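Local coordinates for YjbQ family protein (Sulfolobus tokodaii, PDB 1VE0), which is of unknown biochemical function but binds zinc and belongs to the UPF0047 (YjbQ) family, at residues 23-26 against 27-31; 41-44 against 45-48; 87-90 against 91-95. One frame throughout, in Å; residues are numbered along the deposited sequence.

Interaction 1: residues 23-26 against 27-31; sequences EQVS and EAIKG
Glu27 N donates to Glu23 O at 3.2 Å, the first of three i to i+4 bonds of helix 22-28. The same carbonyl oxygen takes a second donor, Ser26 OG at 2.6 Å. The Ser26 hydroxyl stands between its own backbone N and carbonyl carbon (chi1 60°), a position from which it can swing back to the carbonyl three residues earlier. Both donors approach Glu23 O from one face of the carbonyl plane, each tilted out of that plane, so the oxygen is gripped twice on the same side. With the hydroxyl gone, as in an alanine here, Glu23 O would probably keep only the Glu27 amide of these two donors, losing the side-chain tie that steadies this turn. The Glu27 side chain folds back along the turn at chi2, its CG 3.5 Å from Glu23 O. Next comes Ala28, whose N reaches Gln24 O at 3.1 Å, while its methyl rests near the carbonyl oxygens of Gln24 and Val25. The Ile29 N to Val25 O bond, 3.2 Å long, is bent to 132° and weak. Ile29 CG1 comes within 3.2 Å of Ser26 O, and its other branch, CG2, lies 4.3 Å from Val25 CG1, a loose apolar touch. Lys30 then leaves with an extended backbone, though its N still bonds Glu27 O at 3.3 Å. The helix is amphipathic, with Glu23 and Glu27 exposed, and Lys30 exposed just beyond it. Inward, Val25, Ala28 and Ile29 rest on Val129 of strand 124-133, Val25 and Ile29 also meet strand 35-41 through Val39 and Ala37, and Gln24 and Val25 touch Phe8 of strand 2-11, laying the helix across the five-stranded sheet.

Interaction 2: residues 41-44 against 45-48; sequences VKHT and TCAI. With SO4 (sulfate ion), chain B.
The chain doubles back between Val41 and Ile48, the directions of 41-44 and 45-48 lying 146° apart, which brings the CA atoms of Val41 and Ala47 to 7.2 Å. Val41 uses both branches: CG1 meets Ile48 CD1 at 4.0 Å, the two side chains crossing at a slant, while CG2 lies near Cys46 SG. That sulfur also sits 3.5 Å from His43 CB and approaches the imidazole obliquely, 4.5 Å from the ring centroid. The bend is the connection from strand 35-41 of the five-stranded sheet to strand 46-51 of the three-stranded one. It holds a sulfate, probably from the crystallisation liquor, which may mark a site for an anion. Sulfate O2 accepts three bonds, from Thr44 N, from Thr45 N and from Thr45 OG1, the last at 2.9 Å; Thr45 OG1 stands between its backbone N and carbonyl carbon (chi1 50°), beside the amide it works with. His43 ND1 donates to sulfate O1 at 3.1 Å in a fairly straight bond (159°), with O1 near the ring plane, while His43 NE2 is bonded to Thr126 N. Arg123 and Arg125 also bond the sulfate, and Arg125 bonds Thr45 OG1 as well.

Interaction 3: residues 87-90 against 91-95; sequences HVIS and AIIGN. With ZN (zinc ion), chain C.
Val88 CG1 lies anti to its backbone N (chi1 171°) and Ile92 CG1 anti to its carbonyl carbon (chi1 -65°), which lays the two side chains alongside each other, running in the same direction, with Val88 CG1 4.0 Å from Ile92 CD1. One residue on, Ile89 CG1 and Ile93 CD1 meet at 3.8 Å, here with the side chains slanting across each other. Beneath them runs a regular alpha-helical ladder: Ala91 N to His87 O at 3.0 Å, Ile92 N to Val88 O, and Ile93 N to Ile89 O, this last nearly straight at 168°. The closing rung is Gly94 N to Ser90 O at 2.9 Å. Gly94 then leaves the helix with positive phi, where a side chain would be jammed against the carbonyl O of Ile93. Ser90 OG turns back to Ala86 O within the helix.

At the other end His87 binds zinc through NE2 at 2.3 Å, with a water, His77 and Asn83 as the other ligands. Its ND1 is bonded to Asn51 of the second subunit, which probably fixes the turn of the ring, and the His77 ring meets it edge-to-face. This part of helix 84-93 is buried between subunits: Val88 packs on Trp64 and Ile92 on Leu68 of the second subunit, Ile92 and Ile93 touch Ile92 of the third, and Ile93 also rests on Ala47 and Ile49 of strand 46-51.

Interactions 2 and 3 belong together: centres about 8 Å apart, both buried, both touching the second subunit. A probable hydrogen bond between Val41 N and Asn95 O joins them, and Thr45 packs on His87, so the sulfate-binding bend and the zinc-binding helix are neighbours, consistent with a shared site. Interaction 1, its centre about 19 Å from that of interaction 2, is only partly buried and meets no other subunit. Interactions 1 and 3 are both helical, yet one turns charges outward while the other packs mainly through valine and isoleucines and carries a zinc ligand at its first residue; interaction 2 pairs apolar and sulfur contacts with amides, hydroxyls and an imidazole turned to the sulfate.

Interaction 1: residues 23-26 against 27-31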
ATOM      1  N   GLU A  23       2.861  18.473   8.368  1.00 22.84           N
ATOM      2  CA  GLU A  23       3.602  19.729   8.240  1.00 24.05           C
ATOM      3  C   GLU A  23       5.032  19.522   7.744  1.00 22.95           C
ATOM      4  O   GLU A  23       5.512  20.273   6.878  1.00 22.93           O
ATOM      5  CB  GLU A  23       3.617  20.485   9.579  1.00 27.43           C
ATOM      6  CG  GLU A  23       2.231  20.740  10.157  1.00 35.58           C
ATOM      7  CD  GLU A  23       1.338  21.547   9.217  1.00 41.95           C
ATOM      8  OE1 GLU A  23       0.094  21.510   9.387  1.00 44.66           O
ATOM      9  OE2 GLU A  23       1.879  22.228   8.314  1.00 43.97           O
ATOM     10  N   GLN A  24       5.716  18.516   8.282  1.00 21.24           N
ATOM     11  CA  GLN A  24       7.088  18.239   7.866  1.00 22.06           C
ATOM     12  C   GLN A  24       7.117  17.799   6.411  1.00 21.79           C
ATOM     13  O   GLN A  24       8.056  18.120   5.679  1.00 20.76           O
ATOM     14  CB  GLN A  24       7.733  17.151   8.739  1.00 22.73           C
ATOM     15  CG  GLN A  24       7.832  17.503  10.224  1.00 25.71           C
ATOM     16  CD  GLN A  24       6.664  16.956  11.033  1.00 29.72           C
ATOM     17  OE1 GLN A  24       5.494  17.227  10.736  1.00 29.64           O
ATOM     18  NE2 GLN A  24       6.977  16.182  12.063  1.00 30.61           N
ATOM     19  N   VAL A  25       6.098  17.059   5.981  1.00 20.69           N
ATOM     20  CA  VAL A  25       6.074  16.644   4.586  1.00 18.76           C
ATOM     21  C   VAL A  25       5.805  17.844   3.670  1.00 20.39           C
ATOM     22  O   VAL A  25       6.372  17.922   2.578  1.00 18.98           O
ATOM     23  CB  VAL A  25       5.010  15.542   4.307  1.00 17.50           C
ATOM     24  CG1 VAL A  25       4.970  15.240   2.812  1.00 15.14           C
ATOM     25  CG2 VAL A  25       5.372  14.260   5.050  1.00 14.12           C
ATOM     26  N   SER A  26       4.957  18.782   4.096  1.00 20.11           N
ATOM     27  CA  SER A  26       4.683  19.938   3.241  1.00 22.52           C
ATOM     28  C   SER A  26       5.956  20.753   3.018  1.00 22.33           C
ATOM     29  O   SER A  26       6.144  21.345   1.956  1.00 22.19           O
ATOM     30  CB  SER A  26       3.558  20.820   3.821  1.00 23.70           C
ATOM     31  OG  SER A  26       3.887  21.317   5.101  1.00 30.88           O
ATOM     32  N   GLU A  27       6.849  20.777   4.005  1.00 23.51           N
ATOM     33  CA  GLU A  27       8.107  21.505   3.842  1.00 23.56           C
ATOM     34  C   GLU A  27       9.040  20.737   2.905  1.00 23.22           C
ATOM     35  O   GLU A  27       9.709  21.326   2.050  1.00 21.76           O
ATOM     36  CB  GLU A  27       8.808  21.692   5.199  1.00 27.11           C
ATOM     37  CG  GLU A  27       8.066  22.599   6.144  1.00 30.81           C
ATOM     38  CD  GLU A  27       7.991  24.027   5.636  1.00 35.98           C
ATOM     39  OE1 GLU A  27       7.099  24.776   6.092  1.00 38.88           O
ATOM     40  OE2 GLU A  27       8.830  24.409   4.787  1.00 37.17           O
ATOM     41  N   ALA A  28       9.069  19.413   3.060  1.00 20.69           N
ATOM     42  CA  ALA A  28       9.937  18.570   2.252  1.00 20.50           C
ATOM     43  C   ALA A  28       9.640  18.520   0.748  1.00 21.45           C
ATOM     44  O   ALA A  28      10.521  18.165  -0.041  1.00 22.03           O
ATOM     45  CB  ALA A  28       9.962  17.151   2.833  1.00 19.48           C
ATOM     46  N   ILE A  29       8.428  18.876   0.328  1.00 20.32           N
ATOM     47  CA  ILE A  29       8.115  18.835  -1.101  1.00 20.51           C
ATOM     48  C   ILE A  29       8.489  20.116  -1.845  1.00 23.53           C
ATOM     49  O   ILE A  29       8.446  20.155  -3.075  1.00 23.08           O
ATOM     50  CB  ILE A  29       6.601  18.565  -1.358  1.00 20.37           C
ATOM     51  CG1 ILE A  29       5.750  19.704  -0.776  1.00 19.61           C
ATOM     52  CG2 ILE A  29       6.214  17.218  -0.766  1.00 15.77           C
ATOM     53  CD1 ILE A  29       4.308  19.727  -1.290  1.00 19.88           C
ATOM     54  N   LYS A  30       8.859  21.162  -1.111  1.00 24.74           N
ATOM     55  CA  LYS A  30       9.204  22.423  -1.756  1.00 26.34           C
ATOM     56  C   LYS A  30      10.189  22.202  -2.887  1.00 26.13           C
ATOM     57  O   LYS A  30      11.226  21.573  -2.719  1.00 26.44           O
ATOM     58  CB  LYS A  30       9.754  23.424  -0.734  1.00 29.02           C
ATOM     59  CG  LYS A  30       8.679  23.911   0.250  1.00 31.97           C
ATOM     60  CD  LYS A  30       9.128  25.142   1.015  1.00 35.33           C
ATOM     61  CE  LYS A  30       8.255  25.399   2.235  1.00 36.99           C
ATOM     62  NZ  LYS A  30       6.818  25.535   1.903  1.00 37.90           N
ATOM     63  N   GLY A  31       9.836  22.711  -4.054  1.00 26.55           N
ATOM     64  CA  GLY A  31      10.680  22.537  -5.220  1.00 28.27           C
ATOM     65  C   GLY A  31       9.829  21.929  -6.318  1.00 27.98           C
ATOM     66  O   GLY A  31      10.089  22.132  -7.500  1.00 30.10           O
TER

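Interaction 2: residues 41-44 against 45-48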
ATOM      1  N   VAL A  41       9.527   5.373   4.529  1.00 19.06           N
ATOM      2  CA  VAL A  41      10.426   5.179   5.664  1.00 19.83           C
ATOM      3  C   VAL A  41      11.288   4.002   5.244  1.00 20.55           C
ATOM      4  O   VAL A  41      10.795   3.052   4.632  1.00 21.36           O
ATOM      5  CB  VAL A  41       9.718   4.848   7.003  1.00 19.90           C
ATOM      6  CG1 VAL A  41       9.029   6.099   7.537  1.00 15.50           C
ATOM      7  CG2 VAL A  41       8.737   3.665   6.832  1.00 20.50           C
ATOM      8  N   LYS A  42      12.579   4.072   5.529  1.00 19.99           N
ATOM      9  CA  LYS A  42      13.463   2.973   5.181  1.00 22.25           C
ATOM     10  C   LYS A  42      13.551   2.051   6.385  1.00 23.24           C
ATOM     11  O   LYS A  42      14.533   1.329   6.558  1.00 26.01           O
ATOM     12  CB  LYS A  42      14.854   3.489   4.811  1.00 22.69           C
ATOM     13  CG  LYS A  42      14.880   4.451   3.637  1.00 25.86           C
ATOM     14  CD  LYS A  42      16.312   4.901   3.371  1.00 30.65           C
ATOM     15  CE  LYS A  42      16.378   6.079   2.436  1.00 33.33           C
ATOM     16  NZ  LYS A  42      17.801   6.508   2.236  1.00 36.47           N
ATOM     17  N   HIS A  43      12.506   2.082   7.208  1.00 22.06           N
ATOM     18  CA  HIS A  43      12.416   1.256   8.412  1.00 20.67           C
ATOM     19  C   HIS A  43      11.528   0.046   8.141  1.00 20.51           C
ATOM     20  O   HIS A  43      10.727   0.065   7.208  1.00 19.21           O
ATOM     21  CB  HIS A  43      11.807   2.069   9.550  1.00 21.76           C
ATOM     22  CG  HIS A  43      12.631   3.245   9.955  1.00 23.74           C
ATOM     23  ND1 HIS A  43      13.913   3.118  10.445  1.00 24.18           N
ATOM     24  CD2 HIS A  43      12.348   4.571   9.975  1.00 24.68           C
ATOM     25  CE1 HIS A  43      14.386   4.316  10.750  1.00 25.00           C
ATOM     26  NE2 HIS A  43      13.456   5.214  10.473  1.00 25.82           N
ATOM     27  N   THR A  44      11.650  -0.992   8.966  1.00 17.73           N
ATOM     28  CA  THR A  44      10.839  -2.184   8.783  1.00 18.22           C
ATOM     29  C   THR A  44       9.846  -2.378   9.915  1.00 17.81           C
ATOM     30  O   THR A  44       9.048  -3.306   9.878  1.00 17.43           O
ATOM     31  CB  THR A  44      11.706  -3.466   8.703  1.00 18.19           C
ATOM     32  OG1 THR A  44      12.412  -3.634   9.936  1.00 21.59           O
ATOM     33  CG2 THR A  44      12.704  -3.383   7.564  1.00 16.70           C
ATOM     34  N   THR A  45       9.894  -1.526  10.935  1.00 19.84           N
ATOM     35  CA  THR A  45       8.972  -1.702  12.056  1.00 19.32           C
ATOM     36  C   THR A  45       8.057  -0.535  12.351  1.00 20.30           C
ATOM     37  O   THR A  45       7.490  -0.437  13.439  1.00 20.00           O
ATOM     38  CB  THR A  45       9.715  -2.074  13.350  1.00 20.64           C
ATOM     39  OG1 THR A  45      10.784  -1.151  13.560  1.00 17.77           O
ATOM     40  CG2 THR A  45      10.251  -3.504  13.263  1.00 21.19           C
ATOM     41  N   CYS A  46       7.935   0.371  11.397  1.00 19.46           N
ATOM     42  CA  CYS A  46       6.993   1.477  11.541  1.00 21.81           C
ATOM     43  C   CYS A  46       6.399   1.615  10.135  1.00 20.06           C
ATOM     44  O   CYS A  46       6.990   1.118   9.172  1.00 20.50           O
ATOM     45  CB  CYS A  46       7.685   2.764  12.051  1.00 20.39           C
ATOM     46  SG  CYS A  46       8.931   3.526  11.006  1.00 22.96           S
ATOM     47  N   ALA A  47       5.224   2.223  10.015  1.00 20.05           N
ATOM     48  CA  ALA A  47       4.587   2.369   8.714  1.00 18.46           C
ATOM     49  C   ALA A  47       3.990   3.753   8.502  1.00 18.95           C
ATOM     50  O   ALA A  47       3.926   4.564   9.434  1.00 16.65           O
ATOM     51  CB  ALA A  47       3.510   1.311   8.553  1.00 19.79           C
ATOM     52  N   ILE A  48       3.561   4.013   7.266  1.00 15.77           N
ATOM     53  CA  ILE A  48       2.968   5.298   6.887  1.00 16.78           C
ATOM     54  C   ILE A  48       1.551   5.054   6.376  1.00 16.32           C
ATOM     55  O   ILE A  48       1.317   4.122   5.609  1.00 15.30           O
ATOM     56  CB  ILE A  48       3.773   5.996   5.727  1.00 17.38           C
ATOM     57  CG1 ILE A  48       5.195   6.363   6.185  1.00 17.34           C
ATOM     58  CG2 ILE A  48       3.036   7.247   5.245  1.00 14.99           C
ATOM     59  CD1 ILE A  48       5.269   7.413   7.299  1.00 14.33           C
TER
HETATM   60  S   SO4 B 135      14.062  -0.758  11.488  1.00 29.06           S
HETATM   61  O1  SO4 B 135      14.971   0.404  11.371  1.00 27.49           O
HETATM   62  O2  SO4 B 135      12.675  -0.292  11.573  1.00 28.34           O
HETATM   63  O3  SO4 B 135      14.402  -1.499  12.713  1.00 29.69           O
HETATM   64  O4  SO4 B 135      14.206  -1.625  10.300  1.00 27.82           O
HETATM   65  O   HOH W   1       7.879  -0.578   7.176  1.00 25.31           O

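Interaction 3: residues 87-90 against 91-95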
ATOM      1  N   HIS A  87       7.123  -5.938  12.699  1.00 20.29           N
ATOM      2  CA  HIS A  87       7.541  -6.276  11.341  1.00 18.86           C
ATOM      3  C   HIS A  87       6.338  -6.704  10.510  1.00 18.26           C
ATOM      4  O   HIS A  87       6.134  -6.236   9.385  1.00 16.78           O
ATOM      5  CB  HIS A  87       8.560  -7.422  11.370  1.00 19.29           C
ATOM      6  CG  HIS A  87       9.947  -6.991  11.727  1.00 20.01           C
ATOM      7  ND1 HIS A  87      10.754  -6.288  10.857  1.00 18.01           N
ATOM      8  CD2 HIS A  87      10.682  -7.185  12.850  1.00 20.00           C
ATOM      9  CE1 HIS A  87      11.928  -6.073  11.426  1.00 17.68           C
ATOM     10  NE2 HIS A  87      11.910  -6.607  12.633  1.00 18.66           N
ATOM     11  N   VAL A  88       5.539  -7.599  11.078  1.00 17.69           N
ATOM     12  CA  VAL A  88       4.367  -8.119  10.399  1.00 19.63           C
ATOM     13  C   VAL A  88       3.308  -7.065  10.076  1.00 19.13           C
ATOM     14  O   VAL A  88       2.879  -6.935   8.924  1.00 18.50           O
ATOM     15  CB  VAL A  88       3.713  -9.249  11.232  1.00 20.57           C
ATOM     16  CG1 VAL A  88       2.364  -9.637  10.628  1.00 20.05           C
ATOM     17  CG2 VAL A  88       4.644 -10.448  11.279  1.00 21.79           C
ATOM     18  N   ILE A  89       2.879  -6.310  11.077  1.00 18.68           N
ATOM     19  CA  ILE A  89       1.849  -5.313  10.810  1.00 19.30           C
ATOM     20  C   ILE A  89       2.366  -4.207   9.877  1.00 18.03           C
ATOM     21  O   ILE A  89       1.627  -3.719   9.020  1.00 17.33           O
ATOM     22  CB  ILE A  89       1.291  -4.706  12.127  1.00 19.69           C
ATOM     23  CG1 ILE A  89       0.036  -3.880  11.823  1.00 19.41           C
ATOM     24  CG2 ILE A  89       2.365  -3.879  12.838  1.00 18.38           C
ATOM     25  CD1 ILE A  89      -1.101  -4.692  11.224  1.00 19.30           C
ATOM     26  N   SER A  90       3.630  -3.823  10.035  1.00 17.83           N
ATOM     27  CA  SER A  90       4.233  -2.798   9.172  1.00 16.41           C
ATOM     28  C   SER A  90       4.327  -3.259   7.709  1.00 17.16           C
ATOM     29  O   SER A  90       4.197  -2.452   6.788  1.00 15.48           O
ATOM     30  CB  SER A  90       5.650  -2.433   9.657  1.00 15.31           C
ATOM     31  OG  SER A  90       5.623  -1.679  10.868  1.00 15.89           O
ATOM     32  N   ALA A  91       4.589  -4.548   7.498  1.00 16.41           N
ATOM     33  CA  ALA A  91       4.699  -5.077   6.139  1.00 19.08           C
ATOM     34  C   ALA A  91       3.334  -5.035   5.468  1.00 17.67           C
ATOM     35  O   ALA A  91       3.213  -4.696   4.290  1.00 19.02           O
ATOM     36  CB  ALA A  91       5.224  -6.507   6.169  1.00 17.53           C
ATOM     37  N   ILE A  92       2.304  -5.382   6.225  1.00 17.72           N
ATOM     38  CA  ILE A  92       0.952  -5.379   5.690  1.00 17.55           C
ATOM     39  C   ILE A  92       0.479  -3.961   5.331  1.00 17.88           C
ATOM     40  O   ILE A  92      -0.033  -3.726   4.225  1.00 15.55           O
ATOM     41  CB  ILE A  92      -0.022  -6.031   6.705  1.00 18.30           C
ATOM     42  CG1 ILE A  92       0.358  -7.508   6.864  1.00 19.95           C
ATOM     43  CG2 ILE A  92      -1.483  -5.881   6.223  1.00 17.79           C
ATOM     44  CD1 ILE A  92      -0.368  -8.242   7.995  1.00 19.90           C
ATOM     45  N   ILE A  93       0.672  -3.014   6.245  1.00 15.43           N
ATOM     46  CA  ILE A  93       0.245  -1.628   6.001  1.00 16.35           C
ATOM     47  C   ILE A  93       1.075  -0.985   4.892  1.00 15.70           C
ATOM     48  O   ILE A  93       0.536  -0.304   4.006  1.00 16.47           O
ATOM     49  CB  ILE A  93       0.358  -0.778   7.297  1.00 16.50           C
ATOM     50  CG1 ILE A  93      -0.587  -1.350   8.360  1.00 18.33           C
ATOM     51  CG2 ILE A  93       0.006   0.680   7.014  1.00 15.06           C
ATOM     52  CD1 ILE A  93      -0.430  -0.698   9.743  1.00 20.03           C
ATOM     53  N   GLY A  94       2.382  -1.226   4.927  1.00 14.98           N
ATOM     54  CA  GLY A  94       3.263  -0.658   3.927  1.00 16.01           C
ATOM     55  C   GLY A  94       4.175   0.410   4.504  1.00 15.24           C
ATOM     56  O   GLY A  94       3.830   1.089   5.475  1.00 16.84           O
ATOM     57  N   ASN A  95       5.337   0.587   3.888  1.00 15.04           N
ATOM     58  CA  ASN A  95       6.300   1.568   4.379  1.00 17.24           C
ATOM     59  C   ASN A  95       6.243   2.877   3.616  1.00 17.11           C
ATOM     60  O   ASN A  95       7.105   3.734   3.799  1.00 19.34           O
ATOM     61  CB  ASN A  95       7.711   1.002   4.289  1.00 16.66           C
ATOM     62  CG  ASN A  95       8.151   0.803   2.863  1.00 19.06           C
ATOM     63  OD1 ASN A  95       7.463   0.152   2.075  1.00 16.77           O
ATOM     64  ND2 ASN A  95       9.302   1.373   2.514  1.00 19.09           N
TER
HETATM   65 ZN    ZN C 136      13.383  -7.357  14.296  0.80 51.16          ZN
HETATM   66  O   HOH W   2      15.288  -6.970  13.442  0.80 44.94           O